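Local coordinates for protein UDP-N-Acetylenolpyruvylglucosamine Reductase (Thermus caldophilus, PDB 2GQT) that reduces UDP-N-acetylenolpyruvylglucosamine to UDP-N-acetylmuramate with NADPH and bound FAD, a step in building the peptidoglycan cell wall, at residues L34-G46 / D55-G67. Numbering follows the deposited sequence.
With FAD (flavin-adenine dinucleotide), chain C.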
loop_
_atom_site.group_PDB
_atom_site.type_symbol
_atom_site.label_atom_id
_atom_site.label_comp_id
_atom_site.label_asym_id
_atom_site.label_seq_id
_atom_site.Cartn_x
_atom_site.Cartn_y
_atom_site.Cartn_z
ATOM N N LEU A 34 -0.042 19.695 8.541
ATOM C CA LEU A 34 0.019 18.376 9.195
ATOM C C LEU A 34 -0.158 18.476 10.713
ATOM O O LEU A 34 -0.894 17.684 11.303
ATOM C CB LEU A 34 1.320 17.642 8.862
ATOM C CG LEU A 34 1.378 16.190 9.357
ATOM C CD1 LEU A 34 0.220 15.356 8.806
ATOM C CD2 LEU A 34 2.706 15.563 9.008
ATOM N N LYS A 35 0.507 19.453 11.334
ATOM C CA LYS A 35 0.389 19.677 12.781
ATOM C C LYS A 35 -1.061 19.939 13.181
ATOM O O LYS A 35 -1.530 19.426 14.200
ATOM C CB LYS A 35 1.309 20.815 13.239
ATOM C CG LYS A 35 2.780 20.413 13.289
ATOM C CD LYS A 35 3.720 21.607 13.224
ATOM C CE LYS A 35 4.141 22.089 14.597
ATOM N NZ LYS A 35 5.175 23.153 14.471
ATOM N N ARG A 36 -1.771 20.704 12.351
ATOM C CA ARG A 36 -3.176 21.027 12.586
ATOM C C ARG A 36 -4.109 19.827 12.377
ATOM O O ARG A 36 -4.986 19.563 13.200
ATOM C CB ARG A 36 -3.615 22.215 11.718
ATOM C CG ARG A 36 -5.081 22.586 11.863
ATOM C CD ARG A 36 -5.554 23.476 10.734
ATOM N NE ARG A 36 -6.977 23.263 10.471
ATOM C CZ ARG A 36 -7.606 23.615 9.354
ATOM N NH1 ARG A 36 -6.949 24.206 8.361
ATOM N NH2 ARG A 36 -8.901 23.369 9.226
ATOM N N ALA A 37 -3.912 19.098 11.280
ATOM C CA ALA A 37 -4.756 17.947 10.959
ATOM C C ALA A 37 -4.706 16.868 12.045
ATOM O O ALA A 37 -5.698 16.181 12.280
ATOM C CB ALA A 37 -4.352 17.361 9.616
ATOM N N THR A 38 -3.558 16.737 12.705
ATOM C CA THR A 38 -3.331 15.669 13.687
ATOM C C THR A 38 -3.748 16.035 15.115
ATOM O O THR A 38 -3.442 15.302 16.054
ATOM C CB THR A 38 -1.853 15.211 13.711
ATOM O OG1 THR A 38 -0.995 16.341 13.913
ATOM C CG2 THR A 38 -1.485 14.510 12.416
ATOM N N GLU A 39 -4.454 17.152 15.272
ATOM C CA GLU A 39 -4.882 17.621 16.594
ATOM C C GLU A 39 -6.081 16.848 17.129
ATOM O O GLU A 39 -6.409 16.947 18.313
ATOM C CB GLU A 39 -5.186 19.116 16.554
ATOM C CG GLU A 39 -3.949 19.994 16.502
ATOM C CD GLU A 39 -4.288 21.473 16.431
ATOM O OE1 GLU A 39 -5.470 21.807 16.198
ATOM O OE2 GLU A 39 -3.369 22.299 16.596
ATOM N N ALA A 40 -6.741 16.096 16.252
ATOM C CA ALA A 40 -7.817 15.197 16.636
ATOM C C ALA A 40 -7.532 13.805 16.064
ATOM O O ALA A 40 -6.674 13.676 15.183
ATOM C CB ALA A 40 -9.144 15.728 16.136
ATOM N N PRO A 41 -8.224 12.760 16.568
ATOM C CA PRO A 41 -8.028 11.395 16.067
ATOM C C PRO A 41 -8.027 11.312 14.540
ATOM O O PRO A 41 -8.895 11.883 13.885
ATOM C CB PRO A 41 -9.225 10.635 16.642
ATOM C CG PRO A 41 -9.537 11.359 17.913
ATOM C CD PRO A 41 -9.223 12.801 17.659
ATOM N N TYR A 42 -7.046 10.597 14.000
ATOM C CA TYR A 42 -6.809 10.565 12.561
ATOM C C TYR A 42 -6.350 9.187 12.113
ATOM O O TYR A 42 -5.875 8.376 12.921
ATOM C CB TYR A 42 -5.750 11.609 12.167
ATOM C CG TYR A 42 -4.416 11.396 12.853
ATOM C CD1 TYR A 42 -3.449 10.539 12.308
ATOM C CD2 TYR A 42 -4.132 12.023 14.066
ATOM C CE1 TYR A 42 -2.240 10.325 12.951
ATOM C CE2 TYR A 42 -2.926 11.820 14.712
ATOM C CZ TYR A 42 -1.981 10.967 14.154
ATOM O OH TYR A 42 -0.782 10.773 14.802
ATOM N N ARG A 43 -6.503 8.945 10.812
ATOM C CA ARG A 43 -5.874 7.844 10.096
ATOM C C ARG A 43 -5.136 8.464 8.914
ATOM O O ARG A 43 -5.471 9.571 8.491
ATOM C CB ARG A 43 -6.931 6.880 9.560
ATOM C CG ARG A 43 -7.828 6.250 10.613
ATOM C CD ARG A 43 -8.864 5.376 9.950
ATOM N NE ARG A 43 -9.884 4.933 10.893
ATOM C CZ ARG A 43 -10.012 3.692 11.344
ATOM N NH1 ARG A 43 -9.190 2.728 10.941
ATOM N NH2 ARG A 43 -10.982 3.415 12.199
ATOM N N VAL A 44 -4.135 7.770 8.383
ATOM C CA VAL A 44 -3.444 8.233 7.179
ATOM C C VAL A 44 -3.820 7.333 6.009
ATOM O O VAL A 44 -3.793 6.097 6.105
ATOM C CB VAL A 44 -1.908 8.264 7.345
ATOM C CG1 VAL A 44 -1.239 8.874 6.114
ATOM C CG2 VAL A 44 -1.522 9.034 8.582
ATOM N N LEU A 45 -4.191 7.964 4.903
ATOM C CA LEU A 45 -4.491 7.252 3.675
ATOM C C LEU A 45 -3.360 7.444 2.680
ATOM O O LEU A 45 -2.985 8.590 2.381
ATOM C CB LEU A 45 -5.802 7.776 3.086
ATOM C CG LEU A 45 -6.247 7.303 1.705
ATOM C CD1 LEU A 45 -6.613 5.821 1.707
ATOM C CD2 LEU A 45 -7.403 8.169 1.233
ATOM N N GLY A 46 -2.819 6.334 2.174
ATOM C CA GLY A 46 -1.831 6.377 1.094
ATOM C C GLY A 46 -2.566 6.218 -0.225
ATOM O O GLY A 46 -3.569 6.889 -0.466
ATOM N N ASP A 55 -18.575 -0.350 4.408
ATOM C CA ASP A 55 -19.571 0.492 3.770
ATOM C C ASP A 55 -19.993 1.661 4.652
ATOM O O ASP A 55 -20.474 2.666 4.140
ATOM C CB ASP A 55 -20.774 -0.357 3.356
ATOM C CG ASP A 55 -20.403 -1.444 2.352
ATOM O OD1 ASP A 55 -19.745 -1.117 1.335
ATOM O OD2 ASP A 55 -20.759 -2.628 2.582
ATOM N N GLU A 56 -19.775 1.546 5.961
ATOM C CA GLU A 56 -20.081 2.630 6.905
ATOM C C GLU A 56 -18.993 3.714 6.967
ATOM O O GLU A 56 -19.187 4.759 7.590
ATOM C CB GLU A 56 -20.389 2.087 8.315
ATOM C CG GLU A 56 -19.239 1.342 9.017
ATOM C CD GLU A 56 -19.330 -0.168 8.873
ATOM O OE1 GLU A 56 -19.067 -0.874 9.876
ATOM O OE2 GLU A 56 -19.670 -0.646 7.770
ATOM N N GLY A 57 -17.856 3.467 6.318
ATOM C CA GLY A 57 -16.734 4.410 6.344
ATOM C C GLY A 57 -16.071 4.506 7.709
ATOM O O GLY A 57 -16.155 3.574 8.519
ATOM N N VAL A 58 -15.406 5.632 7.969
ATOM C CA VAL A 58 -14.693 5.854 9.238
ATOM C C VAL A 58 -15.006 7.235 9.811
ATOM O O VAL A 58 -15.251 8.175 9.052
ATOM C CB VAL A 58 -13.150 5.686 9.098
ATOM C CG1 VAL A 58 -12.787 4.287 8.609
ATOM C CG2 VAL A 58 -12.556 6.745 8.169
ATOM N N PRO A 59 -15.021 7.361 11.154
ATOM C CA PRO A 59 -15.324 8.652 11.771
ATOM C C PRO A 59 -14.135 9.597 11.973
ATOM O O PRO A 59 -14.339 10.798 12.171
ATOM C CB PRO A 59 -15.916 8.249 13.126
ATOM C CG PRO A 59 -15.184 7.005 13.478
ATOM C CD PRO A 59 -14.842 6.302 12.169
ATOM N N GLU A 60 -12.913 9.070 11.913
ATOM C CA GLU A 60 -11.721 9.872 12.175
ATOM C C GLU A 60 -11.384 10.762 10.983
ATOM O O GLU A 60 -11.886 10.552 9.872
ATOM C CB GLU A 60 -10.514 8.984 12.503
ATOM C CG GLU A 60 -10.666 8.112 13.745
ATOM C CD GLU A 60 -11.385 6.803 13.485
ATOM O OE1 GLU A 60 -11.608 6.439 12.309
ATOM O OE2 GLU A 60 -11.730 6.127 14.479
ATOM N N ARG A 61 -10.533 11.756 11.220
ATOM C CA ARG A 61 -9.961 12.535 10.134
ATOM C C ARG A 61 -9.080 11.599 9.317
ATOM O O ARG A 61 -8.265 10.872 9.882
ATOM C CB ARG A 61 -9.125 13.679 10.684
ATOM C CG ARG A 61 -9.911 14.686 11.502
ATOM C CD ARG A 61 -8.994 15.790 11.969
ATOM N NE ARG A 61 -9.724 16.828 12.690
ATOM C CZ ARG A 61 -9.163 17.921 13.201
ATOM N NH1 ARG A 61 -7.857 18.125 13.083
ATOM N NH2 ARG A 61 -9.916 18.812 13.834
ATOM N N VAL A 62 -9.280 11.594 8.003
ATOM C CA VAL A 62 -8.444 10.789 7.115
ATOM C C VAL A 62 -7.490 11.743 6.398
ATOM O O VAL A 62 -7.923 12.621 5.656
ATOM C CB VAL A 62 -9.293 9.956 6.127
ATOM C CG1 VAL A 62 -8.395 9.167 5.199
ATOM C CG2 VAL A 62 -10.194 8.998 6.894
ATOM N N ILE A 63 -6.197 11.583 6.657
ATOM C CA ILE A 63 -5.171 12.493 6.173
ATOM C C ILE A 63 -4.486 11.943 4.924
ATOM O O ILE A 63 -4.056 10.781 4.897
ATOM C CB ILE A 63 -4.120 12.763 7.265
ATOM C CG1 ILE A 63 -4.765 13.461 8.468
ATOM C CG2 ILE A 63 -2.968 13.595 6.719
ATOM C CD1 ILE A 63 -3.861 13.594 9.665
ATOM N N ARG A 64 -4.420 12.786 3.897
ATOM C CA ARG A 64 -3.652 12.534 2.672
ATOM C C ARG A 64 -2.505 13.528 2.632
ATOM O O ARG A 64 -2.706 14.723 2.866
ATOM C CB ARG A 64 -4.515 12.788 1.430
ATOM C CG ARG A 64 -5.564 11.762 1.113
ATOM C CD ARG A 64 -6.115 12.012 -0.281
ATOM N NE ARG A 64 -6.397 13.420 -0.588
ATOM C CZ ARG A 64 -6.744 13.850 -1.796
ATOM N NH1 ARG A 64 -6.846 12.984 -2.799
ATOM N NH2 ARG A 64 -6.997 15.132 -2.009
ATOM N N LEU A 65 -1.315 13.044 2.294
ATOM C CA LEU A 65 -0.137 13.890 2.195
ATOM C C LEU A 65 0.098 14.316 0.765
ATOM O O LEU A 65 0.292 13.478 -0.120
ATOM C CB LEU A 65 1.086 13.147 2.722
ATOM C CG LEU A 65 1.030 12.625 4.158
ATOM C CD1 LEU A 65 2.269 11.802 4.427
ATOM C CD2 LEU A 65 0.894 13.759 5.171
ATOM N N ALA A 66 0.069 15.622 0.550
ATOM C CA ALA A 66 0.298 16.184 -0.774
ATOM C C ALA A 66 1.289 17.345 -0.652
ATOM O O ALA A 66 2.062 17.389 0.303
ATOM C CB ALA A 66 -1.031 16.617 -1.396
ATOM N N GLY A 67 1.294 18.272 -1.612
ATOM C CA GLY A 67 2.172 19.442 -1.533
ATOM C C GLY A 67 3.626 19.054 -1.347
ATOM O O GLY A 67 4.168 18.266 -2.115
HETATM P PA FAD C . -2.819 2.293 1.950
HETATM O O1A FAD C . -3.512 1.102 1.433
HETATM O O2A FAD C . -3.357 3.645 1.678
HETATM O O5B FAD C . -2.606 2.182 3.518
HETATM C C5B FAD C . -2.076 0.971 4.071
HETATM C C4B FAD C . -1.630 1.209 5.497
HETATM O O4B FAD C . -0.534 2.146 5.486
HETATM C C3B FAD C . -2.708 1.819 6.404
HETATM O O3B FAD C . -2.483 1.338 7.730
HETATM C C2B FAD C . -2.398 3.308 6.321
HETATM O O2B FAD C . -2.867 4.021 7.465
HETATM C C1B FAD C . -0.884 3.282 6.315
HETATM N N9A FAD C . -0.230 4.476 5.740
HETATM C C8A FAD C . -0.370 4.948 4.491
HETATM N N7A FAD C . 0.404 6.026 4.346
HETATM C C5A FAD C . 1.060 6.224 5.495
HETATM C C6A FAD C . 1.974 7.177 5.961
HETATM N N6A FAD C . 2.437 8.175 5.198
HETATM N N1A FAD C . 2.426 7.064 7.227
HETATM C C2A FAD C . 1.997 6.083 8.033
HETATM N N3A FAD C . 1.118 5.162 7.646
HETATM C C4A FAD C . 0.646 5.236 6.386
HETATM N N1 FAD C . 2.115 -5.401 -1.340
HETATM C C2 FAD C . 3.361 -5.980 -1.233
HETATM O O2 FAD C . 3.947 -5.968 -0.160
HETATM N N3 FAD C . 3.935 -6.601 -2.339
HETATM C C4 FAD C . 3.296 -6.634 -3.572
HETATM O O4 FAD C . 3.842 -7.185 -4.533
HETATM C C4X FAD C . 2.041 -6.037 -3.672
HETATM N N5 FAD C . 1.359 -6.055 -4.886
HETATM C C5X FAD C . 0.128 -5.394 -4.994
HETATM C C6 FAD C . -0.515 -5.360 -6.231
HETATM C C7 FAD C . -1.732 -4.702 -6.380
HETATM C C7M FAD C . -2.414 -4.667 -7.753
HETATM C C8 FAD C . -2.311 -4.080 -5.268
HETATM C C8M FAD C . -3.656 -3.354 -5.410
HETATM C C9 FAD C . -1.673 -4.123 -4.031
HETATM C C9A FAD C . -0.450 -4.777 -3.878
HETATM N N10 FAD C . 0.205 -4.826 -2.636
HETATM C C10 FAD C . 1.460 -5.427 -2.555
HETATM C "C1'" FAD C . -0.407 -4.279 -1.397
HETATM C "C2'" FAD C . -0.142 -2.775 -1.226
HETATM O "O2'" FAD C . 0.228 -2.173 -2.482
HETATM C "C3'" FAD C . 0.965 -2.488 -0.210
HETATM O "O3'" FAD C . 0.577 -2.980 1.081
HETATM C "C4'" FAD C . 1.300 -0.992 -0.140
HETATM O "O4'" FAD C . 2.476 -0.810 0.650
HETATM C "C5'" FAD C . 0.172 -0.141 0.438
HETATM O "O5'" FAD C . 0.547 1.224 0.249
HETATM P P FAD C . -0.587 2.331 0.057
HETATM O O1P FAD C . 0.111 3.625 -0.063
HETATM O O2P FAD C . -1.570 1.935 -0.974
HETATM O O3P FAD C . -1.254 2.260 1.516
HETATM O O HOH W 1 -7.790 20.957 14.588
HETATM O O HOH W 2 -13.035 3.814 13.993
HETATM O O HOH W 3 -0.908 10.278 1.939
#
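I63, R61 and R43 bury the most surface where strand 42-44, outermost in a four-stranded mixed sheet of the FAD binding domain and reached from helix 31-37, pairs in parallel with strand 61-65. The pairing rests on four backbone hydrogen bonds: R61 N to P41 O, R43 N to R61 O, I63 N to R43 O and L45 N to I63 O, the last two 2.8 Å long with N-H...O angles of 169°. I63 fills the angle between this sheet and helix 31-37. Its chain runs out extended (chi2 172°), which brings CD1 to 3.7 Å from both Y42 CB and T38 CG2, with A37 CB close by; CG2 meets L34 CD1, the two side chains crossing at about a right angle. On the same face of the sheet R61 reaches the helix end with a chain extended from CG to NE. R61 NH1 donates to A37 O at 3.0 Å and weakly to R36 O; A37 O lies close to the guanidinium plane, whereas NH1 approaches from well above the plane of that carbonyl. A40 CB sits 3.6 Å above the centre of this guanidinium, while a water links R61 NH2 to E39 OE1. R43 points to the other face, where its NE forms a salt bridge with E60 OE1 through a 2.7 Å hydrogen bond. The carboxylate is met from above its plane, the two flat groups being turned 65° apart, and a second hydrogen bond from R43 NH2 to the same oxygen is weak. V58 CG1 lies over one guanidinium face; cation-pi contact with W267 and a hydrogen bond from NH2 to P268 O tie R43 to the C-terminal end of the chain. At the end of the paired strand, V44 O accepts a hydrogen bond from FAD O2B (2.6 Å), and just past it G46 N donates to FAD O2A. Two arginines thus serve different ends: R61 bonds to the helix end, and R43 probably has its charge balanced by E60, while strand 42-44, which carries R43, runs on to G46 at the FAD site.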